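Local coordinates for fructose transport system repressor FruR (Pseudomonas putida, PDB 3O74), which is a LacI-family regulator that probably binds DNA to repress or activate transcription, with fructose 1-phosphate as its preferred effector, at residues V85-D89 with R90-P94; D175-G178 with G179-A183; V190-Q193 with G194-D197; F214-N217 with Q218-F222; D221-P224 with L225-A229. All coordinates share one frame; numbering follows the deposited sequence.

Contact 1 (V85-D89 with R90-P94); sequences VIAID and RRLDP. With GOL (glycerol), chain D.
Arg90 N donates to Ile88 O over 2.6 Å and closes a tight ring around Asp89. Asp89 has a phi of 71° and a psi of -52°, and the donor stands above the carbonyl plane with a C=O...N angle of 95°: the geometry of a classic gamma turn, where the chain leaves the strand. One water braces the corner, donating to Asp89 O and accepting from Arg91 N.

The side-chain polar contacts run through a glycerol. Its O1 donates to Asp89 OD1 at 2.9 Å and accepts from Arg90 NE at 3.0 Å, in an almost straight bond that lies in the plane of the guanidinium at its edge. An arginine chain extended from CG to NE carries the group that far; the second bond, from Arg90 NH2 to glycerol O2, is weak. Arg90 NH1 is occupied by a salt bridge to Asp42, and Ser188 and Tyr17 also hold the glycerol.

Apolar contacts accompany the return of the outgoing chain beside the strand. Leu92 CG packs 3.8 Å from Ala87 CB, while Leu92 CD1 lies 3.8 Å from Val85 CG1, the Val85 and Leu92 side chains crossing at about a right angle.

A carboxylate and a guanidinium sharing one hydroxyl could grip a sugar-like effector, though this is inferred from a glycerol probably left by the crystallisation liquor, in a place consistent with the effector pocket of LacI-type regulators.

Contact 2 (D175-G178 with G179-A183); sequences DDLG and GLPDA
Leu177 reaches out from the last turn of helix 163-177 and lies against Pro181. The contact is made by CD1, which is 3.7 Å from Pro181 CB and 3.8 Å from Pro181 CA, with the two side chains crossing at about a right angle. At the root of the same side chain, Leu177 CB sits 3.4 Å from Gly179 O, so the leucine touches backbone first and ring second.

What allows this is the bend between them. Gly178 is the first residue to leave helical angles, and its positive phi of 81° turns the chain in the left-handed sense; Gly179 then runs almost fully extended, at a phi of 169°. Together they take the backbone off the helix and bring Pro181 CB against Leu177 CD1. No hydrogen bond joins 175-178 to 179-183, so the side-chain contact is purely apolar.

One shell further out, Pro181 also packs on Leu173 of the helix and on Ser122, whose OG accepts a hydrogen bond from Asp182 N. The helix, its glycine-rich exit loop and strand 183-186 complete a beta-alpha-beta crossover from strand 152-158 past strand 122-128, in the periplasmic-binding-protein-like fold of the LacI family.

Contact 3 (V190-Q193 with G194-D197); sequences VLLQ and GVFD
Leu192 has CG anti to its own backbone N (chi1 -177°), which sends the side chain forward along helix 189-201, while Phe196 has CG anti to its carbonyl carbon (chi1 -72°), which lays the ring back toward the preceding turn. The two meet one turn apart. Leu192 CG stands 4.0 Å from the centroid of the Phe196 ring, 25° off the ring normal, a CH-pi contact over the face; Leu192 CD2 comes to 3.6 Å from Phe196 CZ, so the leucine covers the far end of the ring. On a ring face, offset toward the rim, lies Leu192 O, 3.5 Å above the plane.

That same oxygen accepts the helical bond from Phe196 N at 2.9 Å. Val195 N donates to Leu191 O at 3.1 Å, and Asp197 N binds Gln193 O at 3.1 Å, giving the regular i to i+4 ladder of an alpha helix. Val195 CB adds a contact with Leu192 O, 3.2 Å away.

Leu192 and Val195 pack on Thr186, and Leu192 also on Thr213, so this side of the helix packs on strands 183-186 and 210-214, which it connects in a beta-alpha-beta unit. On the dimer side, Gln193 O also accepts a hydrogen bond from Gln218 NE2 of the second subunit; within the chain, Asp197 OD2 forms a salt bridge with Arg163 of helix 163-177.

Chemically, Leu192 and Val195 turn their carbon to the sheet, Phe196 meets both the sheet and Gln218 of the second subunit, and Gln193 O, already used within the helix, takes a second donor from there.

Contact 4 (F214-N217 with Q218-F222); sequences FGDN and QLLDF
Leu220 N donates to Asn217 O over 3.0 Å at an N-H...O angle of 150°, and this i to i+3 bond opens the 3-10 turn of residues 218-221. The Asn217 side chain adds a weak bond of its own: OD1 accepts from Leu219 N at 3.4 Å, the connection of an Asx turn. With CG anti to the backbone N (chi1 -160°), the amide swings alongside the first turn, where OD1 can reach that N-H. Just before it, Asp216 OD1 takes Asn217 N at 2.6 Å, met from above the carboxylate plane.

Packing follows the same residues. Leu220 CB lies 3.1 Å from Asn217 O, as the turn brings it, and Leu220 CD2 lies 3.5 Å from Asp216 OD1, an apolar methyl beside a carboxylate oxygen that also has a salt bridge to Arg268.

Farther out, Leu219 packs on Leu219 of the second subunit, and the Phe222 ring meets that of Phe196 of the second subunit with the planes about 55° apart. The whole is an Asx-turn start to a short 3-10 segment, set in the connection from strand 210-214 to strand 227-231 and forming part of the dimer interface of this LacI-type repressor.

Contact 5 (D221-P224 with L225-A229); sequences DFLP and LPVNA
Leu223 points its side chain toward residues 225-229. Its CB lies 3.3 Å from Leu225 O, the closest approach that this side chain makes to those residues. CG stands off a little, 4.1 Å from the same oxygen. At the tip, CD1 is again near it, 3.6 Å from Leu225 O, and continues toward Val227, whose CG2 is 4.3 Å away. The leucine therefore runs alongside one backbone carbonyl and ends in a loose contact with Val227; across these two segments no hydrogen bond is involved.

The stretch is the return leg of the connection between strands 210-214 and 227-231, which are parallel neighbours in the sheet, so the chain must turn here to re-enter it in the same direction. Two prolines with one residue between them lie in that return, and their restricted phi is consistent with its fixed path. Pro224 has helix-like backbone angles (phi -64°, psi -37°), while Leu225 and Pro226 are extended and lead into the strand.

The prolines also meet directly: Pro226 CD is 3.1 Å from Pro224 O, a close carbon-to-carbonyl approach across the intervening leucine. Leu225 packs on Leu209 and Leu211, whereas Leu223 packs on Phe196 of its own chain and on Phe222 of the second subunit.

Contacts 3, 4 and 5 form one cluster at the dimer interface. Contacts 4 and 5 share Asp221 and Phe222, and their centres are 7 Å apart; contact 3 lies about 12 to 13 Å from each, centre to centre. Phe196 joins all three, its CZ 3.6 Å from Leu223 CD1 and its CE2 4.2 Å from Leu220 CD1. Contact 2 closes another connection of the same half of the chain, its nearest atoms about 7 Å from contact 3. Contact 1 lies across the chain's centre, 27 Å from contact 3 between centres, and binds the glycerol, which the Val190 side chain of contact 3 approaches to about 5 Å.

Contact 1 (V85-D89 with R90-P94)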
loop_
_atom_site.group_PDB
_atom_site.type_symbol
_atom_site.label_atom_id
_atom_site.label_comp_id
_atom_site.label_asym_id
_atom_site.label_seq_id
_atom_site.Cartn_x
_atom_site.Cartn_y
_atom_site.Cartn_z
ATOM N N VAL B 85 -1.106 25.191 0.677
ATOM C CA VAL B 85 -1.545 23.939 1.283
ATOM C C VAL B 85 -2.724 23.376 0.503
ATOM O O VAL B 85 -3.765 24.024 0.379
ATOM C CB VAL B 85 -1.948 24.137 2.759
ATOM C CG1 VAL B 85 -2.470 22.834 3.350
ATOM C CG2 VAL B 85 -0.773 24.661 3.570
ATOM N N ILE B 86 -2.551 22.175 -0.037
ATOM C CA ILE B 86 -3.615 21.519 -0.789
ATOM C C ILE B 86 -4.086 20.281 -0.044
ATOM O O ILE B 86 -3.324 19.331 0.134
ATOM C CB ILE B 86 -3.149 21.109 -2.196
ATOM C CG1 ILE B 86 -2.540 22.304 -2.926
ATOM C CG2 ILE B 86 -4.312 20.519 -2.991
ATOM C CD1 ILE B 86 -3.521 23.435 -3.153
ATOM N N ALA B 87 -5.341 20.292 0.397
ATOM C CA ALA B 87 -5.907 19.134 1.085
ATOM C C ALA B 87 -6.238 18.032 0.090
ATOM O O ALA B 87 -6.660 18.303 -1.031
ATOM C CB ALA B 87 -7.149 19.528 1.890
ATOM N N ILE B 88 -6.048 16.787 0.508
ATOM C CA ILE B 88 -6.381 15.643 -0.328
ATOM C C ILE B 88 -7.206 14.635 0.463
ATOM O O ILE B 88 -6.837 14.257 1.577
ATOM C CB ILE B 88 -5.107 14.948 -0.868
ATOM C CG1 ILE B 88 -4.392 15.846 -1.875
ATOM C CG2 ILE B 88 -5.453 13.615 -1.509
ATOM C CD1 ILE B 88 -3.205 15.175 -2.565
ATOM N N ASP B 89 -8.325 14.211 -0.120
ATOM C CA ASP B 89 -9.207 13.209 0.485
ATOM C C ASP B 89 -9.962 13.731 1.706
ATOM O O ASP B 89 -11.181 13.610 1.786
ATOM C CB ASP B 89 -8.426 11.937 0.839
ATOM C CG ASP B 89 -9.329 10.794 1.267
ATOM O OD1 ASP B 89 -10.000 10.920 2.312
ATOM O OD2 ASP B 89 -9.368 9.765 0.560
ATOM N N ARG B 90 -9.240 14.310 2.656
ATOM C CA ARG B 90 -9.877 14.921 3.811
ATOM C C ARG B 90 -9.824 16.441 3.695
ATOM O O ARG B 90 -8.753 17.034 3.723
ATOM C CB ARG B 90 -9.199 14.458 5.095
ATOM C CG ARG B 90 -9.184 12.954 5.277
ATOM C CD ARG B 90 -8.496 12.610 6.568
ATOM N NE ARG B 90 -8.393 11.175 6.785
ATOM C CZ ARG B 90 -7.790 10.642 7.839
ATOM N NH1 ARG B 90 -7.249 11.439 8.748
ATOM N NH2 ARG B 90 -7.725 9.325 7.986
ATOM N N ARG B 91 -10.991 17.061 3.572
ATOM C CA ARG B 91 -11.077 18.490 3.302
ATOM C C ARG B 91 -10.517 19.336 4.439
ATOM O O ARG B 91 -10.611 18.972 5.610
ATOM C CB ARG B 91 -12.534 18.894 3.051
ATOM C CG ARG B 91 -13.401 18.870 4.305
ATOM C CD ARG B 91 -14.677 19.670 4.102
ATOM N NE ARG B 91 -15.519 19.098 3.057
ATOM C CZ ARG B 91 -16.479 19.763 2.422
ATOM N NH1 ARG B 91 -16.716 21.034 2.719
ATOM N NH2 ARG B 91 -17.196 19.158 1.487
ATOM N N LEU B 92 -9.918 20.466 4.086
ATOM C CA LEU B 92 -9.658 21.507 5.068
ATOM C C LEU B 92 -10.721 22.602 4.902
ATOM O O LEU B 92 -11.556 22.530 4.002
ATOM C CB LEU B 92 -8.243 22.063 4.917
ATOM C CG LEU B 92 -7.095 21.113 5.296
ATOM C CD1 LEU B 92 -5.735 21.682 4.907
ATOM C CD2 LEU B 92 -7.129 20.784 6.783
ATOM N N ASP B 93 -10.681 23.609 5.766
ATOM C CA ASP B 93 -11.702 24.660 5.798
ATOM C C ASP B 93 -11.961 25.254 4.408
ATOM O O ASP B 93 -11.078 25.861 3.810
ATOM C CB ASP B 93 -11.258 25.749 6.779
ATOM C CG ASP B 93 -12.267 26.874 6.921
ATOM O OD1 ASP B 93 -13.328 26.835 6.262
ATOM O OD2 ASP B 93 -11.984 27.804 7.702
ATOM N N PRO B 94 -13.186 25.075 3.892
ATOM C CA PRO B 94 -13.561 25.535 2.547
ATOM C C PRO B 94 -13.469 27.054 2.382
ATOM O O PRO B 94 -13.472 27.550 1.256
ATOM C CB PRO B 94 -15.011 25.059 2.405
ATOM C CG PRO B 94 -15.491 24.851 3.800
ATOM C CD PRO B 94 -14.300 24.400 4.579
HETATM C C1 GOL D . -10.786 8.441 5.009
HETATM O O1 GOL D . -9.877 9.502 4.841
HETATM C C2 GOL D . -10.028 7.158 5.336
HETATM O O2 GOL D . -8.636 7.408 5.369
HETATM C C3 GOL D . -10.356 6.096 4.293
HETATM O O3 GOL D . -9.775 4.874 4.677
HETATM O O HOH W 1 -13.176 15.300 3.307
#

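Contact 2 (D175-G178 with G179-A183)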
loop_
_atom_site.group_PDB
_atom_site.type_symbol
_atom_site.label_atom_id
_atom_site.label_comp_id
_atom_site.label_asym_id
_atom_site.label_seq_id
_atom_site.Cartn_x
_atom_site.Cartn_y
_atom_site.Cartn_z
ATOM N N ASP B 175 -22.692 -9.091 18.724
ATOM C CA ASP B 175 -23.091 -9.294 20.112
ATOM C C ASP B 175 -24.350 -8.498 20.451
ATOM O O ASP B 175 -25.137 -8.913 21.301
ATOM C CB ASP B 175 -21.949 -8.926 21.068
ATOM C CG ASP B 175 -20.768 -9.883 20.968
ATOM O OD1 ASP B 175 -20.833 -10.838 20.165
ATOM O OD2 ASP B 175 -19.770 -9.678 21.695
ATOM N N ASP B 176 -24.544 -7.365 19.780
ATOM C CA ASP B 176 -25.682 -6.486 20.062
ATOM C C ASP B 176 -26.968 -6.858 19.316
ATOM O O ASP B 176 -28.067 -6.580 19.797
ATOM C CB ASP B 176 -25.313 -5.021 19.802
ATOM C CG ASP B 176 -24.354 -4.465 20.842
ATOM O OD1 ASP B 176 -24.045 -5.184 21.813
ATOM O OD2 ASP B 176 -23.909 -3.307 20.690
ATOM N N LEU B 177 -26.826 -7.473 18.145
ATOM C CA LEU B 177 -27.980 -7.930 17.370
ATOM C C LEU B 177 -28.343 -9.372 17.702
ATOM O O LEU B 177 -29.470 -9.812 17.460
ATOM C CB LEU B 177 -27.721 -7.811 15.866
ATOM C CG LEU B 177 -27.787 -6.423 15.235
ATOM C CD1 LEU B 177 -27.407 -6.507 13.766
ATOM C CD2 LEU B 177 -29.178 -5.834 15.403
ATOM N N GLY B 178 -27.389 -10.105 18.267
ATOM C CA GLY B 178 -27.570 -11.523 18.506
ATOM C C GLY B 178 -27.307 -12.320 17.243
ATOM O O GLY B 178 -27.675 -13.490 17.148
ATOM N N GLY B 179 -26.673 -11.676 16.268
ATOM C CA GLY B 179 -26.346 -12.316 15.006
ATOM C C GLY B 179 -25.875 -11.307 13.976
ATOM O O GLY B 179 -25.712 -10.125 14.285
ATOM N N LEU B 180 -25.648 -11.767 12.750
ATOM C CA LEU B 180 -25.257 -10.868 11.669
ATOM C C LEU B 180 -26.430 -9.975 11.276
ATOM O O LEU B 180 -27.588 -10.385 11.371
ATOM C CB LEU B 180 -24.797 -11.656 10.443
ATOM C CG LEU B 180 -23.641 -12.642 10.588
ATOM C CD1 LEU B 180 -23.432 -13.384 9.278
ATOM C CD2 LEU B 180 -22.374 -11.922 11.004
ATOM N N PRO B 181 -26.130 -8.747 10.830
ATOM C CA PRO B 181 -27.169 -7.903 10.236
ATOM C C PRO B 181 -27.442 -8.404 8.823
ATOM O O PRO B 181 -26.587 -9.087 8.259
ATOM C CB PRO B 181 -26.501 -6.531 10.181
ATOM C CG PRO B 181 -25.043 -6.843 9.990
ATOM C CD PRO B 181 -24.796 -8.116 10.772
ATOM N N ASP B 182 -28.604 -8.088 8.260
ATOM C CA ASP B 182 -28.897 -8.501 6.896
ATOM C C ASP B 182 -28.005 -7.772 5.897
ATOM O O ASP B 182 -27.702 -8.295 4.825
ATOM C CB ASP B 182 -30.366 -8.265 6.560
ATOM C CG ASP B 182 -31.282 -9.290 7.200
ATOM O OD1 ASP B 182 -30.772 -10.235 7.841
ATOM O OD2 ASP B 182 -32.514 -9.151 7.056
ATOM N N ALA B 183 -27.576 -6.567 6.260
ATOM C CA ALA B 183 -26.776 -5.738 5.365
ATOM C C ALA B 183 -25.788 -4.883 6.146
ATOM O O ALA B 183 -26.058 -4.478 7.280
ATOM C CB ALA B 183 -27.677 -4.854 4.505
#

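Contact 3 (V190-Q193 with G194-D197)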
loop_
_atom_site.group_PDB
_atom_site.type_symbol
_atom_site.label_atom_id
_atom_site.label_comp_id
_atom_site.label_asym_id
_atom_site.label_seq_id
_atom_site.Cartn_x
_atom_site.Cartn_y
_atom_site.Cartn_z
ATOM N N VAL B 190 -10.208 -0.961 4.935
ATOM C CA VAL B 190 -9.437 -1.527 6.041
ATOM C C VAL B 190 -10.359 -1.988 7.166
ATOM O O VAL B 190 -10.069 -2.965 7.858
ATOM C CB VAL B 190 -8.369 -0.551 6.593
ATOM C CG1 VAL B 190 -9.016 0.614 7.314
ATOM C CG2 VAL B 190 -7.427 -1.282 7.526
ATOM N N LEU B 191 -11.472 -1.285 7.345
ATOM C CA LEU B 191 -12.464 -1.699 8.328
ATOM C C LEU B 191 -13.135 -2.988 7.885
ATOM O O LEU B 191 -13.411 -3.856 8.703
ATOM C CB LEU B 191 -13.517 -0.606 8.552
ATOM C CG LEU B 191 -13.028 0.658 9.258
ATOM C CD1 LEU B 191 -14.096 1.751 9.235
ATOM C CD2 LEU B 191 -12.606 0.348 10.682
ATOM N N LEU B 192 -13.390 -3.115 6.585
ATOM C CA LEU B 192 -13.964 -4.347 6.047
ATOM C C LEU B 192 -13.057 -5.545 6.328
ATOM O O LEU B 192 -13.531 -6.659 6.541
ATOM C CB LEU B 192 -14.191 -4.219 4.540
ATOM C CG LEU B 192 -14.854 -5.435 3.877
ATOM C CD1 LEU B 192 -16.257 -5.666 4.442
ATOM C CD2 LEU B 192 -14.906 -5.288 2.356
ATOM N N GLN B 193 -11.749 -5.312 6.315
ATOM C CA GLN B 193 -10.790 -6.381 6.575
ATOM C C GLN B 193 -10.991 -6.971 7.962
ATOM O O GLN B 193 -10.879 -8.183 8.156
ATOM C CB GLN B 193 -9.361 -5.864 6.448
ATOM C CG GLN B 193 -8.955 -5.483 5.045
ATOM C CD GLN B 193 -7.490 -5.109 4.968
ATOM O OE1 GLN B 193 -6.617 -5.916 5.280
ATOM N NE2 GLN B 193 -7.215 -3.880 4.561
ATOM N N GLY B 194 -11.276 -6.103 8.929
ATOM C CA GLY B 194 -11.544 -6.543 10.284
ATOM C C GLY B 194 -12.848 -7.312 10.335
ATOM O O GLY B 194 -12.971 -8.307 11.051
ATOM N N VAL B 195 -13.826 -6.842 9.566
ATOM C CA VAL B 195 -15.102 -7.531 9.449
ATOM C C VAL B 195 -14.872 -8.961 8.961
ATOM O O VAL B 195 -15.443 -9.904 9.498
ATOM C CB VAL B 195 -16.054 -6.793 8.489
ATOM C CG1 VAL B 195 -17.196 -7.701 8.073
ATOM C CG2 VAL B 195 -16.581 -5.506 9.132
ATOM N N PHE B 196 -14.026 -9.117 7.947
ATOM C CA PHE B 196 -13.722 -10.441 7.417
ATOM C C PHE B 196 -13.074 -11.333 8.468
ATOM O O PHE B 196 -13.299 -12.542 8.487
ATOM C CB PHE B 196 -12.810 -10.346 6.188
ATOM C CG PHE B 196 -13.495 -9.817 4.960
ATOM C CD1 PHE B 196 -14.871 -9.917 4.820
ATOM C CD2 PHE B 196 -12.765 -9.230 3.939
ATOM C CE1 PHE B 196 -15.513 -9.433 3.686
ATOM C CE2 PHE B 196 -13.398 -8.745 2.800
ATOM C CZ PHE B 196 -14.775 -8.849 2.675
ATOM N N ASP B 197 -12.257 -10.743 9.335
ATOM C CA ASP B 197 -11.631 -11.508 10.410
ATOM C C ASP B 197 -12.690 -12.067 11.343
ATOM O O ASP B 197 -12.629 -13.229 11.758
ATOM C CB ASP B 197 -10.663 -10.639 11.208
ATOM C CG ASP B 197 -9.388 -10.342 10.454
ATOM O OD1 ASP B 197 -8.965 -11.189 9.639
ATOM O OD2 ASP B 197 -8.809 -9.258 10.678
#

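Contact 4 (F214-N217 with Q218-F222)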
loop_
_atom_site.group_PDB
_atom_site.type_symbol
_atom_site.label_atom_id
_atom_site.label_comp_id
_atom_site.label_asym_id
_atom_site.label_seq_id
_atom_site.Cartn_x
_atom_site.Cartn_y
_atom_site.Cartn_z
ATOM N N PHE B 214 -16.464 1.330 1.080
ATOM C CA PHE B 214 -15.680 2.320 0.361
ATOM C C PHE B 214 -14.322 1.716 0.054
ATOM O O PHE B 214 -13.815 0.890 0.813
ATOM C CB PHE B 214 -15.521 3.591 1.190
ATOM C CG PHE B 214 -16.712 4.500 1.133
ATOM C CD1 PHE B 214 -17.910 4.134 1.721
ATOM C CD2 PHE B 214 -16.629 5.729 0.495
ATOM C CE1 PHE B 214 -19.010 4.978 1.669
ATOM C CE2 PHE B 214 -17.717 6.571 0.441
ATOM C CZ PHE B 214 -18.910 6.197 1.027
ATOM N N GLY B 215 -13.729 2.134 -1.055
ATOM C CA GLY B 215 -12.494 1.524 -1.504
ATOM C C GLY B 215 -12.802 0.197 -2.163
ATOM O O GLY B 215 -13.951 -0.240 -2.206
ATOM N N ASP B 216 -11.771 -0.454 -2.681
ATOM C CA ASP B 216 -11.964 -1.694 -3.403
ATOM C C ASP B 216 -10.692 -2.511 -3.327
ATOM O O ASP B 216 -9.645 -2.018 -2.905
ATOM C CB ASP B 216 -12.325 -1.408 -4.861
ATOM C CG ASP B 216 -12.840 -2.636 -5.588
ATOM O OD1 ASP B 216 -13.055 -3.678 -4.930
ATOM O OD2 ASP B 216 -13.034 -2.558 -6.819
ATOM N N ASN B 217 -10.785 -3.766 -3.736
ATOM C CA ASN B 217 -9.655 -4.663 -3.667
ATOM C C ASN B 217 -9.832 -5.777 -4.681
ATOM O O ASN B 217 -10.912 -6.358 -4.800
ATOM C CB ASN B 217 -9.526 -5.231 -2.256
ATOM C CG ASN B 217 -8.145 -5.768 -1.969
ATOM O OD1 ASN B 217 -7.804 -6.880 -2.370
ATOM N ND2 ASN B 217 -7.337 -4.976 -1.273
ATOM N N GLN B 218 -8.764 -6.062 -5.413
ATOM C CA GLN B 218 -8.795 -7.028 -6.499
ATOM C C GLN B 218 -9.373 -8.373 -6.067
ATOM O O GLN B 218 -10.164 -8.979 -6.790
ATOM C CB GLN B 218 -7.380 -7.228 -7.040
ATOM C CG GLN B 218 -7.247 -8.370 -8.015
ATOM C CD GLN B 218 -5.803 -8.664 -8.363
ATOM O OE1 GLN B 218 -4.891 -8.351 -7.600
ATOM N NE2 GLN B 218 -5.588 -9.270 -9.520
ATOM N N LEU B 219 -8.977 -8.837 -4.889
ATOM C CA LEU B 219 -9.348 -10.179 -4.456
ATOM C C LEU B 219 -10.840 -10.304 -4.129
ATOM O O LEU B 219 -11.353 -11.410 -3.962
ATOM C CB LEU B 219 -8.459 -10.654 -3.298
ATOM C CG LEU B 219 -6.951 -10.601 -3.561
ATOM C CD1 LEU B 219 -6.185 -11.427 -2.538
ATOM C CD2 LEU B 219 -6.635 -11.086 -4.965
ATOM N N LEU B 220 -11.534 -9.172 -4.060
ATOM C CA LEU B 220 -12.987 -9.177 -3.919
ATOM C C LEU B 220 -13.648 -9.873 -5.111
ATOM O O LEU B 220 -14.772 -10.365 -5.009
ATOM C CB LEU B 220 -13.522 -7.750 -3.790
ATOM C CG LEU B 220 -14.077 -7.313 -2.431
ATOM C CD1 LEU B 220 -13.165 -7.761 -1.300
ATOM C CD2 LEU B 220 -14.295 -5.805 -2.393
ATOM N N ASP B 221 -12.948 -9.906 -6.242
ATOM C CA ASP B 221 -13.458 -10.560 -7.442
ATOM C C ASP B 221 -13.528 -12.076 -7.268
ATOM O O ASP B 221 -14.249 -12.755 -7.995
ATOM C CB ASP B 221 -12.588 -10.220 -8.656
ATOM C CG ASP B 221 -12.810 -8.805 -9.164
ATOM O OD1 ASP B 221 -13.979 -8.385 -9.286
ATOM O OD2 ASP B 221 -11.809 -8.118 -9.457
ATOM N N PHE B 222 -12.772 -12.593 -6.303
ATOM C CA PHE B 222 -12.671 -14.033 -6.080
ATOM C C PHE B 222 -13.438 -14.496 -4.842
ATOM O O PHE B 222 -13.543 -15.697 -4.584
ATOM C CB PHE B 222 -11.205 -14.447 -5.950
ATOM C CG PHE B 222 -10.378 -14.148 -7.167
ATOM C CD1 PHE B 222 -10.170 -15.119 -8.132
ATOM C CD2 PHE B 222 -9.805 -12.901 -7.344
ATOM C CE1 PHE B 222 -9.406 -14.851 -9.255
ATOM C CE2 PHE B 222 -9.042 -12.626 -8.462
ATOM C CZ PHE B 222 -8.843 -13.604 -9.420
#

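Contact 5 (D221-P224 with L225-A229)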
loop_
_atom_site.group_PDB
_atom_site.type_symbol
_atom_site.label_atom_id
_atom_site.label_comp_id
_atom_site.label_asym_id
_atom_site.label_seq_id
_atom_site.Cartn_x
_atom_site.Cartn_y
_atom_site.Cartn_z
ATOM N N ASP B 221 -12.948 -9.906 -6.242
ATOM C CA ASP B 221 -13.458 -10.560 -7.442
ATOM C C ASP B 221 -13.528 -12.076 -7.268
ATOM O O ASP B 221 -14.249 -12.755 -7.995
ATOM C CB ASP B 221 -12.588 -10.220 -8.656
ATOM C CG ASP B 221 -12.810 -8.805 -9.164
ATOM O OD1 ASP B 221 -13.979 -8.385 -9.286
ATOM O OD2 ASP B 221 -11.809 -8.118 -9.457
ATOM N N PHE B 222 -12.772 -12.593 -6.303
ATOM C CA PHE B 222 -12.671 -14.033 -6.080
ATOM C C PHE B 222 -13.438 -14.496 -4.842
ATOM O O PHE B 222 -13.543 -15.697 -4.584
ATOM C CB PHE B 222 -11.205 -14.447 -5.950
ATOM C CG PHE B 222 -10.378 -14.148 -7.167
ATOM C CD1 PHE B 222 -10.170 -15.119 -8.132
ATOM C CD2 PHE B 222 -9.805 -12.901 -7.344
ATOM C CE1 PHE B 222 -9.406 -14.851 -9.255
ATOM C CE2 PHE B 222 -9.042 -12.626 -8.462
ATOM C CZ PHE B 222 -8.843 -13.604 -9.420
ATOM N N LEU B 223 -13.948 -13.543 -4.070
ATOM C CA LEU B 223 -14.755 -13.862 -2.897
ATOM C C LEU B 223 -16.081 -14.484 -3.303
ATOM O O LEU B 223 -16.752 -13.982 -4.204
ATOM C CB LEU B 223 -15.036 -12.607 -2.066
ATOM C CG LEU B 223 -14.061 -12.219 -0.959
ATOM C CD1 LEU B 223 -14.730 -11.210 -0.043
ATOM C CD2 LEU B 223 -13.628 -13.442 -0.176
ATOM N N PRO B 224 -16.466 -15.581 -2.636
ATOM C CA PRO B 224 -17.800 -16.159 -2.823
ATOM C C PRO B 224 -18.851 -15.166 -2.342
ATOM O O PRO B 224 -19.926 -15.046 -2.927
ATOM C CB PRO B 224 -17.782 -17.387 -1.908
ATOM C CG PRO B 224 -16.342 -17.699 -1.705
ATOM C CD PRO B 224 -15.644 -16.379 -1.712
ATOM N N LEU B 225 -18.520 -14.461 -1.265
ATOM C CA LEU B 225 -19.356 -13.395 -0.742
ATOM C C LEU B 225 -19.137 -12.126 -1.554
ATOM O O LEU B 225 -18.070 -11.516 -1.481
ATOM C CB LEU B 225 -19.013 -13.145 0.726
ATOM C CG LEU B 225 -19.755 -12.015 1.437
ATOM C CD1 LEU B 225 -21.246 -12.107 1.169
ATOM C CD2 LEU B 225 -19.467 -12.055 2.928
ATOM N N PRO B 226 -20.147 -11.727 -2.341
ATOM C CA PRO B 226 -20.023 -10.547 -3.203
ATOM C C PRO B 226 -20.050 -9.251 -2.400
ATOM O O PRO B 226 -20.866 -9.100 -1.491
ATOM C CB PRO B 226 -21.261 -10.640 -4.099
ATOM C CG PRO B 226 -22.255 -11.402 -3.292
ATOM C CD PRO B 226 -21.460 -12.381 -2.477
ATOM N N VAL B 227 -19.163 -8.323 -2.742
ATOM C CA VAL B 227 -19.088 -7.045 -2.046
ATOM C C VAL B 227 -19.157 -5.875 -3.030
ATOM O O VAL B 227 -18.336 -5.772 -3.940
ATOM C CB VAL B 227 -17.778 -6.940 -1.233
ATOM C CG1 VAL B 227 -17.679 -5.587 -0.545
ATOM C CG2 VAL B 227 -17.684 -8.067 -0.216
ATOM N N ASN B 228 -20.138 -4.997 -2.850
ATOM C CA ASN B 228 -20.203 -3.769 -3.633
ATOM C C ASN B 228 -19.200 -2.748 -3.107
ATOM O O ASN B 228 -19.071 -2.561 -1.900
ATOM C CB ASN B 228 -21.612 -3.185 -3.608
ATOM C CG ASN B 228 -22.574 -3.950 -4.498
ATOM O OD1 ASN B 228 -22.188 -4.890 -5.192
ATOM N ND2 ASN B 228 -23.830 -3.542 -4.485
ATOM N N ALA B 229 -18.495 -2.084 -4.017
ATOM C CA ALA B 229 -17.424 -1.175 -3.624
ATOM C C ALA B 229 -17.465 0.158 -4.367
ATOM O O ALA B 229 -17.726 0.205 -5.565
ATOM C CB ALA B 229 -16.071 -1.847 -3.810
#